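Local coordinates for CELL WALL surface anchor family protein (Streptococcus pneumoniae, PDB 2WW8), which forms the pilus adhesin RrgA, which probably helps the bacterium attach to host cells through a metal-bearing, integrin-like domain, at residues N233-S238 / L350-G355; M237-N242 / R247-G252; A276-D281 / T359-M364; D444-Q449 / L494-S499. All blocks are in the same frame, centred on the assembly; numbering follows the deposited sequence.

Interaction 1. Residues N233-S238 / L350-G355. With MG (magnesium ion), chain B.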
loop_
_atom_site.group_PDB
_atom_site.type_symbol
_atom_site.label_atom_id
_atom_site.label_comp_id
_atom_site.label_asym_id
_atom_site.label_seq_id
_atom_site.Cartn_x
_atom_site.Cartn_y
_atom_site.Cartn_z
ATOM N N ASN A 233 -24.573 5.965 -30.960
ATOM C CA ASN A 233 -25.429 6.008 -29.753
ATOM C C ASN A 233 -26.918 5.997 -30.208
ATOM O O ASN A 233 -27.777 6.602 -29.544
ATOM C CB ASN A 233 -25.099 7.222 -28.876
ATOM C CG ASN A 233 -25.713 7.168 -27.455
ATOM O OD1 ASN A 233 -26.373 8.124 -27.071
ATOM N ND2 ASN A 233 -25.548 6.093 -26.719
ATOM N N SER A 234 -27.216 5.335 -31.333
ATOM C CA SER A 234 -28.584 5.237 -31.860
ATOM C C SER A 234 -29.470 4.424 -30.847
ATOM O O SER A 234 -28.958 3.721 -29.961
ATOM C CB SER A 234 -28.600 4.602 -33.267
ATOM O OG SER A 234 -28.060 3.284 -33.135
ATOM N N ASN A 235 -30.798 4.524 -30.973
ATOM C CA ASN A 235 -31.727 3.908 -30.012
ATOM C C ASN A 235 -31.506 2.388 -29.852
ATOM O O ASN A 235 -31.613 1.869 -28.750
ATOM C CB ASN A 235 -33.163 4.146 -30.515
ATOM C CG ASN A 235 -33.535 5.622 -30.529
ATOM O OD1 ASN A 235 -32.970 6.413 -29.784
ATOM N ND2 ASN A 235 -34.463 5.991 -31.391
ATOM N N SER A 236 -31.222 1.683 -30.957
ATOM C CA SER A 236 -30.939 0.253 -30.952
ATOM C C SER A 236 -29.791 -0.106 -30.003
ATOM O O SER A 236 -29.636 -1.271 -29.653
ATOM C CB SER A 236 -30.508 -0.190 -32.349
ATOM O OG SER A 236 -29.347 0.497 -32.797
ATOM N N MET A 237 -28.937 0.866 -29.641
ATOM C CA MET A 237 -27.871 0.540 -28.663
ATOM C C MET A 237 -28.374 0.415 -27.228
ATOM O O MET A 237 -27.636 -0.011 -26.373
ATOM C CB MET A 237 -26.716 1.576 -28.699
ATOM C CG MET A 237 -26.030 1.709 -30.065
ATOM S SD MET A 237 -24.918 0.303 -30.278
ATOM C CE MET A 237 -23.568 0.697 -29.160
ATOM N N SER A 238 -29.588 0.870 -26.931
ATOM C CA SER A 238 -30.193 0.717 -25.613
ATOM C C SER A 238 -29.931 -0.637 -24.959
ATOM O O SER A 238 -30.125 -1.690 -25.589
ATOM C CB SER A 238 -31.717 0.893 -25.794
ATOM O OG SER A 238 -32.370 0.373 -24.662
ATOM N N LEU A 350 -39.157 12.480 -26.305
ATOM C CA LEU A 350 -38.503 13.398 -27.213
ATOM C C LEU A 350 -37.113 12.890 -27.644
ATOM O O LEU A 350 -36.774 12.945 -28.815
ATOM C CB LEU A 350 -38.395 14.753 -26.512
ATOM C CG LEU A 350 -37.496 15.782 -27.252
ATOM C CD1 LEU A 350 -38.297 16.287 -28.444
ATOM C CD2 LEU A 350 -37.170 16.943 -26.267
ATOM N N MET A 351 -36.265 12.395 -26.741
ATOM C CA MET A 351 -34.896 12.104 -27.177
ATOM C C MET A 351 -34.800 10.947 -28.142
ATOM O O MET A 351 -33.809 10.820 -28.860
ATOM C CB MET A 351 -33.943 11.856 -26.013
ATOM C CG MET A 351 -33.910 13.050 -25.020
ATOM S SD MET A 351 -33.273 14.559 -25.890
ATOM C CE MET A 351 -31.763 13.900 -26.623
ATOM N N TYR A 352 -35.820 10.097 -28.148
ATOM C CA TYR A 352 -35.904 9.005 -29.143
ATOM C C TYR A 352 -35.880 9.562 -30.564
ATOM O O TYR A 352 -35.352 8.925 -31.508
ATOM C CB TYR A 352 -37.215 8.257 -28.798
ATOM C CG TYR A 352 -37.493 7.065 -29.693
ATOM C CD1 TYR A 352 -38.019 7.240 -30.975
ATOM C CD2 TYR A 352 -37.141 5.775 -29.277
ATOM C CE1 TYR A 352 -38.245 6.124 -31.818
ATOM C CE2 TYR A 352 -37.360 4.669 -30.106
ATOM C CZ TYR A 352 -37.934 4.861 -31.332
ATOM O OH TYR A 352 -38.165 3.778 -32.127
ATOM N N GLN A 353 -36.454 10.763 -30.737
ATOM C CA GLN A 353 -36.547 11.315 -32.091
ATOM C C GLN A 353 -35.158 11.612 -32.667
ATOM O O GLN A 353 -35.073 11.807 -33.873
ATOM C CB GLN A 353 -37.430 12.566 -32.164
ATOM C CG GLN A 353 -38.777 12.365 -31.350
ATOM C CD GLN A 353 -39.588 11.168 -31.840
ATOM O OE1 GLN A 353 -39.645 10.924 -33.052
ATOM N NE2 GLN A 353 -40.220 10.426 -30.913
ATOM N N PHE A 354 -34.107 11.640 -31.831
ATOM C CA PHE A 354 -32.747 11.956 -32.271
ATOM C C PHE A 354 -31.858 10.743 -32.411
ATOM O O PHE A 354 -30.629 10.870 -32.583
ATOM C CB PHE A 354 -32.142 12.974 -31.256
ATOM C CG PHE A 354 -32.863 14.312 -31.293
ATOM C CD1 PHE A 354 -34.098 14.479 -30.687
ATOM C CD2 PHE A 354 -32.339 15.363 -32.029
ATOM C CE1 PHE A 354 -34.775 15.700 -30.766
ATOM C CE2 PHE A 354 -33.023 16.614 -32.110
ATOM C CZ PHE A 354 -34.229 16.752 -31.519
ATOM N N GLY A 355 -32.440 9.538 -32.359
ATOM C CA GLY A 355 -31.579 8.338 -32.287
ATOM C C GLY A 355 -31.518 7.438 -33.513
ATOM O O GLY A 355 -31.479 6.215 -33.345
HETATM MG MG MG B . -28.368 1.558 -34.434
HETATM O O HOH W 1 -32.107 3.350 -33.877
HETATM O O HOH W 2 -30.171 2.269 -35.043
HETATM O O HOH W 3 -27.138 2.442 -35.867
HETATM O O HOH W 4 -28.898 -0.205 -35.437
#

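Interaction 2. Residues M237-N242 / R247-G252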
loop_
_atom_site.group_PDB
_atom_site.type_symbol
_atom_site.label_atom_id
_atom_site.label_comp_id
_atom_site.label_asym_id
_atom_site.label_seq_id
_atom_site.Cartn_x
_atom_site.Cartn_y
_atom_site.Cartn_z
ATOM N N MET A 237 -28.937 0.866 -29.641
ATOM C CA MET A 237 -27.871 0.540 -28.663
ATOM C C MET A 237 -28.374 0.415 -27.228
ATOM O O MET A 237 -27.636 -0.011 -26.373
ATOM C CB MET A 237 -26.716 1.576 -28.699
ATOM C CG MET A 237 -26.030 1.709 -30.065
ATOM S SD MET A 237 -24.918 0.303 -30.278
ATOM C CE MET A 237 -23.568 0.697 -29.160
ATOM N N SER A 238 -29.588 0.870 -26.931
ATOM C CA SER A 238 -30.193 0.717 -25.613
ATOM C C SER A 238 -29.931 -0.637 -24.959
ATOM O O SER A 238 -30.125 -1.690 -25.589
ATOM C CB SER A 238 -31.717 0.893 -25.794
ATOM O OG SER A 238 -32.370 0.373 -24.662
ATOM N N ASN A 239 -29.531 -0.641 -23.690
ATOM C CA ASN A 239 -28.909 -1.812 -23.081
ATOM C C ASN A 239 -29.900 -3.001 -23.010
ATOM O O ASN A 239 -29.507 -4.190 -23.121
ATOM C CB ASN A 239 -28.425 -1.416 -21.680
ATOM C CG ASN A 239 -27.089 -0.678 -21.734
ATOM O OD1 ASN A 239 -26.263 -0.983 -22.582
ATOM N ND2 ASN A 239 -26.892 0.309 -20.889
ATOM N N ILE A 240 -31.183 -2.661 -22.794
ATOM C CA ILE A 240 -32.186 -3.704 -22.565
ATOM C C ILE A 240 -32.611 -4.197 -23.952
ATOM O O ILE A 240 -33.144 -5.294 -24.050
ATOM C CB ILE A 240 -33.406 -3.243 -21.721
ATOM C CG1 ILE A 240 -34.176 -2.104 -22.408
ATOM C CG2 ILE A 240 -32.982 -2.911 -20.273
ATOM C CD1 ILE A 240 -35.582 -1.917 -21.721
ATOM N N ARG A 241 -32.327 -3.460 -25.033
ATOM C CA ARG A 241 -32.774 -3.975 -26.336
ATOM C C ARG A 241 -31.988 -5.203 -26.777
ATOM O O ARG A 241 -30.956 -5.547 -26.171
ATOM C CB ARG A 241 -32.838 -2.934 -27.439
ATOM C CG ARG A 241 -33.988 -1.899 -27.258
ATOM C CD ARG A 241 -34.208 -1.006 -28.539
ATOM N NE ARG A 241 -34.265 0.434 -28.224
ATOM C CZ ARG A 241 -35.318 1.163 -27.855
ATOM N NH1 ARG A 241 -36.528 0.658 -27.783
ATOM N NH2 ARG A 241 -35.144 2.443 -27.549
ATOM N N ASN A 242 -32.453 -5.830 -27.860
ATOM C CA ASN A 242 -31.699 -6.927 -28.475
ATOM C C ASN A 242 -31.522 -8.089 -27.517
ATOM O O ASN A 242 -30.408 -8.654 -27.447
ATOM C CB ASN A 242 -30.347 -6.444 -29.026
ATOM C CG ASN A 242 -30.488 -5.119 -29.751
ATOM O OD1 ASN A 242 -31.132 -5.075 -30.790
ATOM N ND2 ASN A 242 -29.898 -4.051 -29.219
ATOM N N ARG A 247 -25.736 -3.313 -25.363
ATOM C CA ARG A 247 -24.875 -2.747 -26.385
ATOM C C ARG A 247 -24.149 -1.469 -25.945
ATOM O O ARG A 247 -22.903 -1.389 -26.070
ATOM C CB ARG A 247 -25.601 -2.485 -27.700
ATOM C CG ARG A 247 -26.003 -3.800 -28.417
ATOM C CD ARG A 247 -26.596 -3.487 -29.790
ATOM N NE ARG A 247 -27.013 -4.712 -30.456
ATOM C CZ ARG A 247 -27.676 -4.716 -31.600
ATOM N NH1 ARG A 247 -28.036 -3.571 -32.179
ATOM N NH2 ARG A 247 -28.016 -5.882 -32.117
ATOM N N ALA A 248 -24.907 -0.496 -25.431
ATOM C CA ALA A 248 -24.333 0.801 -25.086
ATOM C C ALA A 248 -23.278 0.643 -23.990
ATOM O O ALA A 248 -22.152 1.192 -24.084
ATOM C CB ALA A 248 -25.407 1.796 -24.744
ATOM N N GLU A 249 -23.626 -0.104 -22.956
ATOM C CA GLU A 249 -22.699 -0.171 -21.855
ATOM C C GLU A 249 -21.417 -0.893 -22.245
ATOM O O GLU A 249 -20.318 -0.513 -21.822
ATOM C CB GLU A 249 -23.310 -0.657 -20.535
ATOM C CG GLU A 249 -23.398 -2.097 -20.350
ATOM C CD GLU A 249 -24.126 -2.555 -19.098
ATOM O OE1 GLU A 249 -24.696 -1.764 -18.317
ATOM O OE2 GLU A 249 -24.150 -3.779 -18.925
ATOM N N ARG A 250 -21.529 -1.955 -23.023
ATOM C CA ARG A 250 -20.347 -2.683 -23.391
ATOM C C ARG A 250 -19.488 -1.927 -24.403
ATOM O O ARG A 250 -18.269 -2.034 -24.349
ATOM C CB ARG A 250 -20.649 -4.134 -23.806
ATOM C CG ARG A 250 -21.224 -4.960 -22.639
ATOM C CD ARG A 250 -21.656 -6.329 -23.085
ATOM N NE ARG A 250 -22.150 -7.043 -21.930
ATOM C CZ ARG A 250 -22.828 -8.197 -21.935
ATOM N NH1 ARG A 250 -23.101 -8.872 -23.053
ATOM N NH2 ARG A 250 -23.196 -8.724 -20.775
ATOM N N ALA A 251 -20.094 -1.241 -25.359
ATOM C CA ALA A 251 -19.334 -0.448 -26.343
ATOM C C ALA A 251 -18.692 0.694 -25.599
ATOM O O ALA A 251 -17.589 1.024 -25.997
ATOM C CB ALA A 251 -20.234 0.120 -27.427
ATOM N N GLY A 252 -19.372 1.288 -24.603
ATOM C CA GLY A 252 -18.814 2.375 -23.780
ATOM C C GLY A 252 -17.643 1.899 -22.924
ATOM O O GLY A 252 -16.573 2.525 -22.930
HETATM O O HOH W 5 -28.639 -3.738 -26.379
#

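Interaction 3. Residues A276-D281 / T359-M364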
loop_
_atom_site.group_PDB
_atom_site.type_symbol
_atom_site.label_atom_id
_atom_site.label_comp_id
_atom_site.label_asym_id
_atom_site.label_seq_id
_atom_site.Cartn_x
_atom_site.Cartn_y
_atom_site.Cartn_z
ATOM N N ALA A 276 -25.845 9.957 -33.587
ATOM C CA ALA A 276 -27.038 9.180 -33.935
ATOM C C ALA A 276 -27.658 9.980 -35.076
ATOM O O ALA A 276 -27.057 9.922 -36.191
ATOM C CB ALA A 276 -27.961 8.873 -32.715
ATOM N N SER A 277 -28.806 10.656 -34.902
ATOM C CA SER A 277 -29.320 11.478 -36.013
ATOM C C SER A 277 -28.457 12.718 -36.237
ATOM O O SER A 277 -28.633 13.431 -37.231
ATOM C CB SER A 277 -30.761 12.004 -35.697
ATOM O OG SER A 277 -31.656 10.902 -35.540
ATOM N N THR A 278 -27.613 13.045 -35.250
ATOM C CA THR A 278 -26.660 14.154 -35.366
ATOM C C THR A 278 -25.503 13.805 -34.432
ATOM O O THR A 278 -25.506 12.744 -33.785
ATOM C CB THR A 278 -27.267 15.595 -35.075
ATOM O OG1 THR A 278 -26.306 16.658 -35.311
ATOM C CG2 THR A 278 -27.671 15.655 -33.585
ATOM N N ILE A 279 -24.502 14.689 -34.427
ATOM C CA ILE A 279 -23.394 14.545 -33.505
ATOM C C ILE A 279 -23.881 14.923 -32.098
ATOM O O ILE A 279 -24.423 16.003 -31.898
ATOM C CB ILE A 279 -22.182 15.460 -33.872
ATOM C CG1 ILE A 279 -21.742 15.252 -35.327
ATOM C CG2 ILE A 279 -21.105 15.314 -32.768
ATOM C CD1 ILE A 279 -21.495 13.804 -35.598
ATOM N N PHE A 280 -23.694 14.040 -31.119
ATOM C CA PHE A 280 -24.191 14.296 -29.789
ATOM C C PHE A 280 -23.184 15.162 -29.003
ATOM O O PHE A 280 -22.283 14.656 -28.358
ATOM C CB PHE A 280 -24.492 12.950 -29.061
ATOM C CG PHE A 280 -25.785 12.331 -29.458
ATOM C CD1 PHE A 280 -26.618 12.959 -30.414
ATOM C CD2 PHE A 280 -26.204 11.125 -28.890
ATOM C CE1 PHE A 280 -27.841 12.406 -30.717
ATOM C CE2 PHE A 280 -27.445 10.552 -29.214
ATOM C CZ PHE A 280 -28.272 11.231 -30.124
ATOM N N ASP A 281 -23.309 16.478 -29.110
ATOM C CA ASP A 281 -22.304 17.420 -28.640
ATOM C C ASP A 281 -22.886 18.503 -27.739
ATOM O O ASP A 281 -22.205 19.481 -27.390
ATOM C CB ASP A 281 -21.548 18.069 -29.816
ATOM C CG ASP A 281 -22.480 18.967 -30.652
ATOM O OD1 ASP A 281 -23.698 19.107 -30.331
ATOM O OD2 ASP A 281 -21.987 19.543 -31.638
ATOM N N THR A 359 -24.557 8.215 -40.477
ATOM C CA THR A 359 -23.162 7.750 -40.494
ATOM C C THR A 359 -22.296 8.795 -41.211
ATOM O O THR A 359 -21.223 9.132 -40.719
ATOM C CB THR A 359 -23.065 6.429 -41.298
ATOM O OG1 THR A 359 -23.988 5.512 -40.712
ATOM C CG2 THR A 359 -21.625 5.785 -41.177
ATOM N N GLN A 360 -22.788 9.364 -42.311
ATOM C CA GLN A 360 -21.971 10.312 -43.074
ATOM C C GLN A 360 -21.488 11.505 -42.277
ATOM O O GLN A 360 -20.351 11.981 -42.372
ATOM C CB GLN A 360 -22.806 10.818 -44.252
ATOM C CG GLN A 360 -22.013 11.672 -45.184
ATOM C CD GLN A 360 -22.855 12.164 -46.378
ATOM O OE1 GLN A 360 -24.083 11.929 -46.502
ATOM N NE2 GLN A 360 -22.145 12.894 -47.277
ATOM N N LYS A 361 -22.388 11.994 -41.437
ATOM C CA LYS A 361 -22.108 13.164 -40.629
ATOM C C LYS A 361 -21.012 12.863 -39.588
ATOM O O LYS A 361 -20.153 13.710 -39.270
ATOM C CB LYS A 361 -23.422 13.655 -39.958
ATOM C CG LYS A 361 -23.304 14.990 -39.164
ATOM C CD LYS A 361 -24.704 15.522 -38.711
ATOM C CE LYS A 361 -24.570 17.030 -38.315
ATOM N NZ LYS A 361 -25.884 17.605 -37.900
ATOM N N ALA A 362 -21.032 11.644 -39.079
ATOM C CA ALA A 362 -20.028 11.216 -38.143
ATOM C C ALA A 362 -18.667 11.089 -38.824
ATOM O O ALA A 362 -17.681 11.507 -38.246
ATOM C CB ALA A 362 -20.418 9.836 -37.571
ATOM N N LEU A 363 -18.620 10.445 -39.989
ATOM C CA LEU A 363 -17.381 10.313 -40.764
ATOM C C LEU A 363 -16.869 11.725 -41.099
ATOM O O LEU A 363 -15.669 11.992 -41.017
ATOM C CB LEU A 363 -17.669 9.497 -42.038
ATOM C CG LEU A 363 -17.887 8.000 -41.831
ATOM C CD1 LEU A 363 -18.469 7.379 -43.137
ATOM C CD2 LEU A 363 -16.630 7.246 -41.342
ATOM N N MET A 364 -17.764 12.636 -41.486
ATOM C CA MET A 364 -17.379 14.029 -41.689
ATOM C C MET A 364 -16.709 14.725 -40.520
ATOM O O MET A 364 -15.717 15.433 -40.722
ATOM C CB MET A 364 -18.504 14.928 -42.239
ATOM C CG MET A 364 -18.957 14.511 -43.592
ATOM S SD MET A 364 -20.587 15.170 -44.032
ATOM C CE MET A 364 -20.358 16.972 -43.734
#

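Interaction 4. Residues D444-Q449 / L494-S499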
loop_
_atom_site.group_PDB
_atom_site.type_symbol
_atom_site.label_atom_id
_atom_site.label_comp_id
_atom_site.label_asym_id
_atom_site.label_seq_id
_atom_site.Cartn_x
_atom_site.Cartn_y
_atom_site.Cartn_z
ATOM N N ASP A 444 -34.776 9.725 -42.126
ATOM C CA ASP A 444 -35.110 10.112 -40.761
ATOM C C ASP A 444 -34.958 8.916 -39.813
ATOM O O ASP A 444 -35.524 8.966 -38.709
ATOM C CB ASP A 444 -36.500 10.762 -40.724
ATOM C CG ASP A 444 -37.648 9.742 -40.920
ATOM O OD1 ASP A 444 -37.403 8.512 -41.165
ATOM O OD2 ASP A 444 -38.816 10.192 -40.812
ATOM N N GLY A 445 -34.223 7.860 -40.213
ATOM C CA GLY A 445 -34.231 6.602 -39.413
ATOM C C GLY A 445 -35.161 5.529 -39.904
ATOM O O GLY A 445 -35.060 4.425 -39.413
ATOM N N GLN A 446 -36.043 5.804 -40.876
ATOM C CA GLN A 446 -37.023 4.831 -41.374
ATOM C C GLN A 446 -36.394 3.618 -42.062
ATOM O O GLN A 446 -36.800 2.490 -41.816
ATOM C CB GLN A 446 -37.938 5.500 -42.389
ATOM C CG GLN A 446 -39.205 4.713 -42.777
ATOM C CD GLN A 446 -40.122 4.591 -41.590
ATOM O OE1 GLN A 446 -40.506 5.582 -40.968
ATOM N NE2 GLN A 446 -40.417 3.372 -41.228
ATOM N N SER A 447 -35.423 3.840 -42.932
ATOM C CA SER A 447 -34.866 2.701 -43.671
ATOM C C SER A 447 -33.501 3.128 -44.265
ATOM O O SER A 447 -33.256 4.289 -44.496
ATOM C CB SER A 447 -35.805 2.393 -44.841
ATOM O OG SER A 447 -35.430 1.223 -45.509
ATOM N N TYR A 448 -32.670 2.144 -44.541
ATOM C CA TYR A 448 -31.539 2.235 -45.415
ATOM C C TYR A 448 -31.996 2.590 -46.836
ATOM O O TYR A 448 -31.246 3.225 -47.569
ATOM C CB TYR A 448 -30.883 0.863 -45.445
ATOM C CG TYR A 448 -29.637 0.741 -46.290
ATOM C CD1 TYR A 448 -28.399 1.194 -45.792
ATOM C CD2 TYR A 448 -29.699 0.126 -47.546
ATOM C CE1 TYR A 448 -27.223 1.080 -46.571
ATOM C CE2 TYR A 448 -28.539 0.002 -48.341
ATOM C CZ TYR A 448 -27.312 0.462 -47.821
ATOM O OH TYR A 448 -26.145 0.349 -48.546
ATOM N N GLN A 449 -33.187 2.133 -47.232
ATOM C CA GLN A 449 -33.735 2.463 -48.539
ATOM C C GLN A 449 -34.260 3.887 -48.574
ATOM O O GLN A 449 -34.697 4.481 -47.585
ATOM C CB GLN A 449 -34.831 1.446 -48.929
ATOM C CG GLN A 449 -34.371 -0.033 -48.963
ATOM C CD GLN A 449 -33.314 -0.315 -50.050
ATOM O OE1 GLN A 449 -33.302 0.316 -51.129
ATOM N NE2 GLN A 449 -32.451 -1.300 -49.785
ATOM N N LEU A 494 -51.935 7.997 -46.761
ATOM C CA LEU A 494 -50.569 8.333 -46.411
ATOM C C LEU A 494 -49.487 8.016 -47.450
ATOM O O LEU A 494 -49.508 6.931 -48.065
ATOM C CB LEU A 494 -50.150 7.648 -45.103
ATOM C CG LEU A 494 -51.059 7.865 -43.889
ATOM C CD1 LEU A 494 -50.651 6.968 -42.731
ATOM C CD2 LEU A 494 -51.165 9.380 -43.495
ATOM N N ASN A 495 -48.520 8.923 -47.541
ATOM C CA ASN A 495 -47.372 8.747 -48.428
ATOM C C ASN A 495 -46.154 9.024 -47.560
ATOM O O ASN A 495 -46.236 9.783 -46.577
ATOM C CB ASN A 495 -47.325 9.771 -49.582
ATOM C CG ASN A 495 -48.217 9.441 -50.752
ATOM O OD1 ASN A 495 -48.898 8.420 -50.826
ATOM N ND2 ASN A 495 -48.197 10.345 -51.724
ATOM N N TRP A 496 -45.008 8.412 -47.895
ATOM C CA TRP A 496 -43.748 8.858 -47.228
ATOM C C TRP A 496 -43.426 10.338 -47.638
ATOM O O TRP A 496 -43.688 10.731 -48.797
ATOM C CB TRP A 496 -42.575 7.975 -47.736
ATOM C CG TRP A 496 -42.805 6.562 -47.449
ATOM C CD1 TRP A 496 -43.111 5.583 -48.347
ATOM C CD2 TRP A 496 -42.785 5.931 -46.152
ATOM N NE1 TRP A 496 -43.311 4.401 -47.700
ATOM C CE2 TRP A 496 -43.095 4.578 -46.357
ATOM C CE3 TRP A 496 -42.535 6.389 -44.847
ATOM C CZ2 TRP A 496 -43.169 3.645 -45.311
ATOM C CZ3 TRP A 496 -42.604 5.471 -43.802
ATOM C CH2 TRP A 496 -42.918 4.111 -44.048
ATOM N N ARG A 497 -42.914 11.164 -46.731
ATOM C CA ARG A 497 -42.532 12.540 -47.083
ATOM C C ARG A 497 -41.332 12.583 -48.049
ATOM O O ARG A 497 -40.538 11.613 -48.102
ATOM C CB ARG A 497 -42.343 13.392 -45.799
ATOM C CG ARG A 497 -41.017 13.241 -45.110
ATOM C CD ARG A 497 -40.975 14.138 -43.854
ATOM N NE ARG A 497 -39.632 14.293 -43.295
ATOM C CZ ARG A 497 -39.118 13.500 -42.366
ATOM N NH1 ARG A 497 -39.833 12.474 -41.909
ATOM N NH2 ARG A 497 -37.866 13.694 -41.928
ATOM N N GLU A 498 -41.281 13.657 -48.858
ATOM C CA GLU A 498 -40.315 13.809 -49.912
ATOM C C GLU A 498 -38.892 13.392 -49.462
ATOM O O GLU A 498 -38.214 12.673 -50.156
ATOM C CB GLU A 498 -40.233 15.264 -50.376
ATOM C CG GLU A 498 -39.485 15.359 -51.701
ATOM C CD GLU A 498 -37.933 15.402 -51.540
ATOM O OE1 GLU A 498 -37.482 15.898 -50.472
ATOM O OE2 GLU A 498 -37.125 14.966 -52.431
ATOM N N SER A 499 -38.445 13.884 -48.321
ATOM C CA SER A 499 -37.044 13.671 -47.917
ATOM C C SER A 499 -36.666 12.218 -47.583
ATOM O O SER A 499 -35.491 11.934 -47.426
ATOM C CB SER A 499 -36.725 14.631 -46.777
ATOM O OG SER A 499 -37.301 14.111 -45.606
#

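Interaction 1. Residues N233-S238 / L350-G355
The two backbones come closest at Ser234 and Gly355, and the next residue, Asn235, donates its N-H to Gly355 O at 3.0 Å, joining two loops that each hold a short 3-10 turn. The side chain of Asn235 makes the second tie. Its ND2 lies 3.1 Å from Tyr352 O, in line with the N-H (177°) and in the plane of the amide, on a lone pair of a carbonyl that also accepts from Gly355 N. The same nitrogen sits 3.3 Å above the centre of the Tyr352 ring, the amide tilted only 22° from the ring plane. With CG of Tyr352 anti to its backbone N (chi1 -179°), the ring stands beside its own carbonyl, so the amide can bond the oxygen through an in-plane N-H while its flat side stacks over the ring. On the other edge of the amide, Asn235 OD1 comes within 3.5 Å of Gly355 CA, where glycine leaves room. A water bound to Gly355 O reaches Ser236 N through a weak bond. Behind this junction Ser234 OG and Ser236 OG each stand 2.2 Å from the magnesium ion. Three waters and Asp387 OD1 complete its six ligands, while Asp232 holds Ser234 OG from the second shell. The Asp-x-Ser-x-Ser run 232-236 is the signature of a metal-ion-dependent adhesion site (MIDAS) in a von Willebrand factor A-type domain.

Interaction 2. Residues M237-N242 / R247-G252
Asn239 OD1 takes the backbone N-H of Glu249 at 2.8 Å, on a lone pair and in the plane of its amide. Next to it Ala248 N donates to Met237 O at 2.9 Å, a more bent bond (131° at the hydrogen). Two amides of the first turn of helix 247-263, which the helix itself cannot pair, are thus met by the preceding loop, while Asn239 ND2 is held by Thr340 O. A water is shared as well, accepting from Arg247 N and from Asn242 ND2. The loop, with its type I turn from Ser238 to Arg241, is the link by which a von Willebrand A-type fold passes from its metal-binding serines into the first long helix. Here Arg247 points back to the site: its NH1 forms a salt bridge with OD2 of Asp387, whose other oxygen binds magnesium, and probably helps to orient that ligand. The amide of Asn242 lies flat over one face of the Arg247 guanidinium, 11° from parallel, with ND2 3.1 Å above the plane and toward its rim; this ND2 donates to Ser236 O. Met237 crosses the aliphatic root of the arginine at about a right angle, with SD 3.9 Å from Arg247 CB. Bends at chi2 (-78°) and chi3 fold the methionine along the helix, where its CE meets Ala251 CB at 3.8 Å and its CB packs more loosely on Ala248 CB.

Interaction 3. Residues A276-D281 / T359-M364
Lys361 reaches from the first turn of helix 359-373 across to Thr278 and Ile279 of the loop that follows strand 269-275. The lysine chain is fully extended, with CG anti to the backbone N (chi1 -174°), and it lies alongside Thr278, both side chains pointing the same way. At its end Lys361 NZ donates to Thr278 OG1 at 2.8 Å. Its methylenes follow the same route: Lys361 CE is 3.5 Å from Thr278 OG1, and CD passes over Thr278 CA. Glu437 holds the ammonium group as well, through a salt bridge, while Phe285 of strand 284-292 packs against both Lys361 and Thr278. Nearer the helix, Ile279 slants across the root of the lysine, with Ile279 CG1 4.2 Å from Lys361 CG. The isoleucine then bends at chi2 (-53°), and its terminal methyl moves in over the helix backbone: Ile279 CD1 is 3.9 Å from Lys361 O and equally far from Ala362 CA. Ala362, next along the chain, offers little more than this backbone surface to the loop; its own methyl rests on Tyr275 of strand 269-275. Leu363 and Met364 face Tyr522 of helix 516-526. The contact therefore joins the loop after an edge strand of the central parallel sheet to one of the helices packed around it in this von Willebrand A-type fold. Chemically, an apolar base of methylenes and one methyl carries a single charged end, and that end is shared between a neutral hydroxyl and an acid, which would be expected to hold the ammonium in place beside a buried loop.

Interaction 4. Residues D444-Q449 / L494-S499
Asp444 and Arg497 make the tight half of this contact, a salt bridge in which Arg497 NH1 donates to Asp444 OD2 at 2.7 Å. The bond is bent (146° at the hydrogen) and reaches the oxygen on its anti side, 34° out of the carboxylate plane; acid and guanidinium are steeply inclined and do not pair side by side. Arg497 NH2 instead lies against Asp444 CB at 3.5 Å. A second acceptor, Gly290 O of strand 284-292, shares NH1, and the carboxylate's OD1 takes a weak bond from Gln446 N across Gly445. The loose side lies two residues on from Asp444 and one residue back from Arg497, where Gln446 is exposed. Its side chain, bent at chi2 (66°), crosses the Trp496 side chain at about a right angle and meets the six-membered end of the indole obliquely, with the amide plane inclined to the ring. Gln446 CD is 3.4 Å from Trp496 CZ3, while Gln446 NE2 stays 3.8 Å from Trp496 CH2. This is van der Waals contact alone, and Phe451 adds a ring partner to the tryptophan. The backbones remain well apart, with Asp444 and Ser499 the nearest pair at 8.2 Å between CA atoms. Segment 494-499 leaves strand 489-496 of a separate antiparallel sheet whose strands fall, in sequence, between those of the central parallel sheet. Side chains alone join loop to strand end here, and a buried charge pair probably fixes the position while amide and indole merely lean together.

How the interactions relate
Interactions 1 and 2 share Met237 and Ser238 and form one continuous region around the magnesium site: the first joins the serine loop to 350-355, the second joins it to the helix that follows. Interaction 3, the most buried, touches interaction 1 through a probable backbone bond from Ser277 to Phe354 O and holds the neighbouring loop to a helix. Interaction 4 is peripheral, its centre about 17 Å from that of interaction 1, and touches none of the others. Chemistry follows place: near the metal, asparagine side chains and backbone groups share the bonding, aliphatic packing with one shared ammonium serves the sheet-helix layer, and the outlying loop relies on a salt bridge.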